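Local coordinates for citrate synthase (Metallosphaera sedula, PDB 6ABW), which probably catalyses the condensation of acetyl-CoA with oxaloacetate and water to give citrate and coenzyme A in the tricarboxylic acid cycle, at residues A[236-239]-A[240-244]; A[298-301]-A[302-305]. All blocks are in the same frame, centred on the assembly; numbering follows the deposited sequence.

Interaction 1 (A[236-239]-A[240-244]); sequences EAFK and QFVEI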
loop_
_atom_site.group_PDB
_atom_site.type_symbol
_atom_site.label_atom_id
_atom_site.label_comp_id
_atom_site.label_asym_id
_atom_site.label_seq_id
_atom_site.Cartn_x
_atom_site.Cartn_y
_atom_site.Cartn_z
ATOM N N GLU A 236 -21.641 6.220 5.478
ATOM C CA GLU A 236 -22.585 5.402 6.230
ATOM C C GLU A 236 -23.494 6.346 7.088
ATOM O O GLU A 236 -24.706 6.104 7.212
ATOM C CB GLU A 236 -21.881 4.414 7.147
ATOM C CG GLU A 236 -21.313 3.214 6.385
ATOM C CD GLU A 236 -22.371 2.533 5.489
ATOM O OE1 GLU A 236 -22.234 2.494 4.231
ATOM O OE2 GLU A 236 -23.388 2.108 6.037
ATOM N N ALA A 237 -22.902 7.376 7.655
ATOM C CA ALA A 237 -23.678 8.319 8.457
ATOM C C ALA A 237 -24.707 9.030 7.555
ATOM O O ALA A 237 -25.841 9.165 7.933
ATOM C CB ALA A 237 -22.778 9.343 9.104
ATOM N N PHE A 238 -24.284 9.498 6.392
ATOM C CA PHE A 238 -25.115 10.314 5.524
ATOM C C PHE A 238 -26.226 9.458 4.871
ATOM O O PHE A 238 -27.327 9.965 4.658
ATOM C CB PHE A 238 -24.276 10.940 4.467
ATOM C CG PHE A 238 -24.996 11.949 3.620
ATOM C CD1 PHE A 238 -25.069 13.284 3.982
ATOM C CD2 PHE A 238 -25.594 11.548 2.454
ATOM C CE1 PHE A 238 -25.721 14.208 3.172
ATOM C CE2 PHE A 238 -26.286 12.456 1.690
ATOM C CZ PHE A 238 -26.372 13.773 2.059
ATOM N N LYS A 239 -25.941 8.186 4.644
ATOM C CA LYS A 239 -26.926 7.248 4.094
ATOM C C LYS A 239 -28.143 7.044 4.966
ATOM O O LYS A 239 -29.224 6.822 4.417
ATOM C CB LYS A 239 -26.329 5.894 3.699
ATOM C CG LYS A 239 -25.626 5.962 2.353
ATOM C CD LYS A 239 -24.782 4.698 2.137
ATOM C CE LYS A 239 -24.057 4.823 0.816
ATOM N NZ LYS A 239 -23.049 3.729 0.702
ATOM N N GLN A 240 -27.987 7.238 6.275
ATOM C CA GLN A 240 -29.130 7.336 7.165
ATOM C C GLN A 240 -30.087 8.457 6.770
ATOM O O GLN A 240 -31.307 8.236 6.701
ATOM C CB GLN A 240 -28.691 7.581 8.599
ATOM C CG GLN A 240 -27.824 6.471 9.131
ATOM C CD GLN A 240 -27.276 6.824 10.514
ATOM O OE1 GLN A 240 -27.410 6.011 11.445
ATOM N NE2 GLN A 240 -26.596 8.001 10.638
ATOM N N PHE A 241 -29.565 9.612 6.425
ATOM C CA PHE A 241 -30.375 10.767 6.042
ATOM C C PHE A 241 -31.086 10.521 4.714
ATOM O O PHE A 241 -32.246 10.906 4.508
ATOM C CB PHE A 241 -29.601 12.077 5.959
ATOM C CG PHE A 241 -28.584 12.304 7.061
ATOM C CD1 PHE A 241 -28.812 11.863 8.383
ATOM C CD2 PHE A 241 -27.382 12.910 6.786
ATOM C CE1 PHE A 241 -27.856 12.031 9.377
ATOM C CE2 PHE A 241 -26.428 13.104 7.766
ATOM C CZ PHE A 241 -26.645 12.673 9.075
ATOM N N VAL A 242 -30.382 9.875 3.812
ATOM C CA VAL A 242 -30.950 9.544 2.528
ATOM C C VAL A 242 -32.135 8.572 2.655
ATOM O O VAL A 242 -33.184 8.800 2.061
ATOM C CB VAL A 242 -29.905 8.952 1.594
ATOM C CG1 VAL A 242 -30.559 8.493 0.259
ATOM C CG2 VAL A 242 -28.797 9.958 1.348
ATOM N N GLU A 243 -31.991 7.597 3.517
ATOM C CA GLU A 243 -33.019 6.629 3.783
ATOM C C GLU A 243 -34.258 7.271 4.439
ATOM O O GLU A 243 -35.403 6.903 4.148
ATOM C CB GLU A 243 -32.402 5.554 4.676
ATOM C CG GLU A 243 -33.267 4.365 5.056
ATOM C CD GLU A 243 -32.383 3.267 5.634
ATOM O OE1 GLU A 243 -31.458 2.821 4.905
ATOM O OE2 GLU A 243 -32.539 2.923 6.821
ATOM N N ILE A 244 -34.018 8.200 5.339
ATOM C CA ILE A 244 -35.111 8.960 5.975
ATOM C C ILE A 244 -35.854 9.791 4.906
ATOM O O ILE A 244 -37.103 9.748 4.848
ATOM C CB ILE A 244 -34.594 9.818 7.140
ATOM C CG1 ILE A 244 -34.088 8.933 8.260
ATOM C CG2 ILE A 244 -35.676 10.771 7.638
ATOM C CD1 ILE A 244 -33.190 9.646 9.224
#
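The extended side chain of Gln240 runs back along the helix to the carbonyl of Ala237. Its NE2 binds Ala237 O at 3.0 Å, in the carbonyl plane and on a lone pair, and the backbone N of Gln240 adds a weak bond to the same oxygen. Its OE1 accepts the backbone N-H of Met266, and the two side-chain bonds together probably fix the rotation of the amide. The backbone N of Phe241 turns instead to Phe238 O, weakly, before regular helical bonding resumes with Val242 N to Phe238 O (3.2 Å) and Glu243 N to Lys239 O.

Among the aromatic contacts, Phe241 presents its edge to the face of Phe238, offset, with centroids 5.6 Å apart and planes at 73°. Ala237 O sits over the centre of the Phe241 ring, 3.7 Å above its plane. With CG anti to the backbone N (chi1 -172°), the Phe238 ring leans toward the following turn, where its CE2 meets Val242 CG2 at 3.6 Å.

On the polar side, Lys239 NZ forms a long salt bridge with Glu236 OE1. Glu236 touches the bound acetyl-CoA, and Gln240 ties helix 233-244 to the Leu265-Gly267 loop, a second-shell link behind the acetyl-CoA site.

Interaction 2 (A[298-301]-A[302-305]); sequences RKYF and EIAQ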
loop_
_atom_site.group_PDB
_atom_site.type_symbol
_atom_site.label_atom_id
_atom_site.label_comp_id
_atom_site.label_asym_id
_atom_site.label_seq_id
_atom_site.Cartn_x
_atom_site.Cartn_y
_atom_site.Cartn_z
ATOM N N ARG A 298 -30.625 21.221 1.925
ATOM C CA ARG A 298 -31.283 21.785 3.122
ATOM C C ARG A 298 -32.052 20.679 3.852
ATOM O O ARG A 298 -32.022 20.608 5.069
ATOM C CB ARG A 298 -32.252 22.912 2.718
ATOM C CG ARG A 298 -32.766 23.730 3.898
ATOM C CD ARG A 298 -33.974 24.564 3.465
ATOM N NE ARG A 298 -34.280 25.649 4.401
ATOM C CZ ARG A 298 -35.388 26.413 4.380
ATOM N NH1 ARG A 298 -35.541 27.374 5.289
ATOM N NH2 ARG A 298 -36.356 26.227 3.471
ATOM N N LYS A 299 -32.742 19.842 3.089
ATOM C CA LYS A 299 -33.505 18.747 3.597
ATOM C C LYS A 299 -32.618 17.787 4.427
ATOM O O LYS A 299 -32.999 17.359 5.559
ATOM C CB LYS A 299 -34.127 18.058 2.381
ATOM C CG LYS A 299 -35.138 16.993 2.595
ATOM C CD LYS A 299 -35.529 16.343 1.263
ATOM C CE LYS A 299 -34.395 15.472 0.688
ATOM N NZ LYS A 299 -34.906 14.402 -0.228
ATOM N N TYR A 300 -31.439 17.456 3.887
ATOM C CA TYR A 300 -30.501 16.554 4.591
ATOM C C TYR A 300 -29.955 17.168 5.859
ATOM O O TYR A 300 -29.819 16.460 6.833
ATOM C CB TYR A 300 -29.420 16.056 3.614
ATOM C CG TYR A 300 -29.975 15.127 2.556
ATOM C CD1 TYR A 300 -30.871 14.081 2.869
ATOM C CD2 TYR A 300 -29.675 15.321 1.224
ATOM C CE1 TYR A 300 -31.396 13.253 1.885
ATOM C CE2 TYR A 300 -30.168 14.468 0.237
ATOM C CZ TYR A 300 -30.994 13.412 0.584
ATOM O OH TYR A 300 -31.497 12.539 -0.352
ATOM N N PHE A 301 -29.680 18.452 5.867
ATOM C CA PHE A 301 -29.204 19.184 7.012
ATOM C C PHE A 301 -30.292 19.168 8.088
ATOM O O PHE A 301 -30.018 18.868 9.227
ATOM C CB PHE A 301 -28.800 20.639 6.711
ATOM C CG PHE A 301 -28.434 21.418 7.940
ATOM C CD1 PHE A 301 -27.233 21.190 8.591
ATOM C CD2 PHE A 301 -29.318 22.335 8.499
ATOM C CE1 PHE A 301 -26.853 21.889 9.742
ATOM C CE2 PHE A 301 -28.989 22.996 9.709
ATOM C CZ PHE A 301 -27.750 22.785 10.315
ATOM N N GLU A 302 -31.546 19.349 7.660
ATOM C CA GLU A 302 -32.690 19.330 8.604
ATOM C C GLU A 302 -32.901 17.963 9.170
ATOM O O GLU A 302 -33.166 17.825 10.338
ATOM C CB GLU A 302 -33.971 19.830 7.917
ATOM C CG GLU A 302 -33.834 21.316 7.572
ATOM C CD GLU A 302 -35.117 21.977 7.039
ATOM O OE1 GLU A 302 -36.162 21.262 6.946
ATOM O OE2 GLU A 302 -35.063 23.215 6.703
ATOM N N ILE A 303 -32.758 16.923 8.353
ATOM C CA ILE A 303 -32.858 15.553 8.876
ATOM C C ILE A 303 -31.714 15.272 9.863
ATOM O O ILE A 303 -31.923 14.722 10.932
ATOM C CB ILE A 303 -32.826 14.515 7.752
ATOM C CG1 ILE A 303 -34.110 14.596 6.906
ATOM C CG2 ILE A 303 -32.643 13.136 8.356
ATOM C CD1 ILE A 303 -33.910 14.043 5.510
ATOM N N ALA A 304 -30.485 15.663 9.491
ATOM C CA ALA A 304 -29.330 15.435 10.399
ATOM C C ALA A 304 -29.517 16.133 11.728
ATOM O O ALA A 304 -29.262 15.539 12.784
ATOM C CB ALA A 304 -28.063 15.994 9.770
ATOM N N GLN A 305 -29.999 17.367 11.668
ATOM C CA GLN A 305 -30.189 18.130 12.899
ATOM C C GLN A 305 -31.242 17.447 13.844
ATOM O O GLN A 305 -31.048 17.357 15.065
ATOM C CB GLN A 305 -30.482 19.618 12.606
ATOM C CG GLN A 305 -30.693 20.448 13.862
ATOM C CD GLN A 305 -30.194 21.907 13.751
ATOM O OE1 GLN A 305 -29.613 22.445 14.707
ATOM N NE2 GLN A 305 -30.375 22.513 12.583
#
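Arg298 and Glu302 pair one turn apart on helix 295-315, the i to i+4 charge pair of an amphipathic helix that buries Tyr300, Phe301, Ile303 and Ala304. The two side chains slant across each other, with guanidinium and carboxylate planes 59° apart. Glu302 OE2 lies over a face of the guanidinium, 3.4 Å from Arg298 NE; no N-H points at it, and the attraction is one of charge alone. The NE also forms a salt bridge with Glu292 on helix 278-292, so the arginine has two acidic partners. An extended chain, with CG anti to the carbonyl carbon (chi1 -67°), carries the Glu302 carboxylate back over the preceding turn, its CG passing 3.2 Å from Arg298 O. With an alanine in place of Glu302, Arg298 would probably keep Glu292 but lose its partner on this helix, leaving the guanidinium freer to turn.

Tyr300 and Ile303 run side by side and point the same way, Tyr300 CD1 meeting Ile303 CD1 at 4.0 Å. Lys299 lays its CE over one face of the Tyr300 ring, offset toward the rim. The same ring meets Phe238 and Tyr333 edge-to-face.

Phe301 and Gln305 also point the same way, but the amide stands steeply to the ring, their planes 73° apart. Gln305 OE1 accepts a bond from Lys284 NZ, while Phe301 packs against helices 278-292 and 325-335. Four regular backbone bonds hold the turns beneath, among them Ala304 N to Tyr300 O at 2.9 Å. Tight packing marks the last pair: the bend at chi2 of Gln305 brings its NE2 obliquely to the Phe301 ring, 3.2 Å from CE2.

How the interactions relate
Both interactions lie within one helix each, 233-244 and 295-315, whose buried faces pack on each other, with the centres of the contacts about 10 Å apart. Phe241 of interaction 1 is the main bridge: its CZ meets Ala304 CB at 3.7 Å, while Ile244 CD1 reaches Ile303 CG2 at 3.6 Å. Each helix buries aromatic rings in the shared core, and each carries a charge pair outside the core, a long one in interaction 1. Their polar chemistry differs with place. Interaction 1 lies beside acetyl-CoA, where a buried glutamine amide ties the helix to the binding loop; interaction 2 lies farther out, the side chain of Ala304 about 13 Å from the bound acetyl-CoA, and Arg298 and Gln305 link it to helix 278-292.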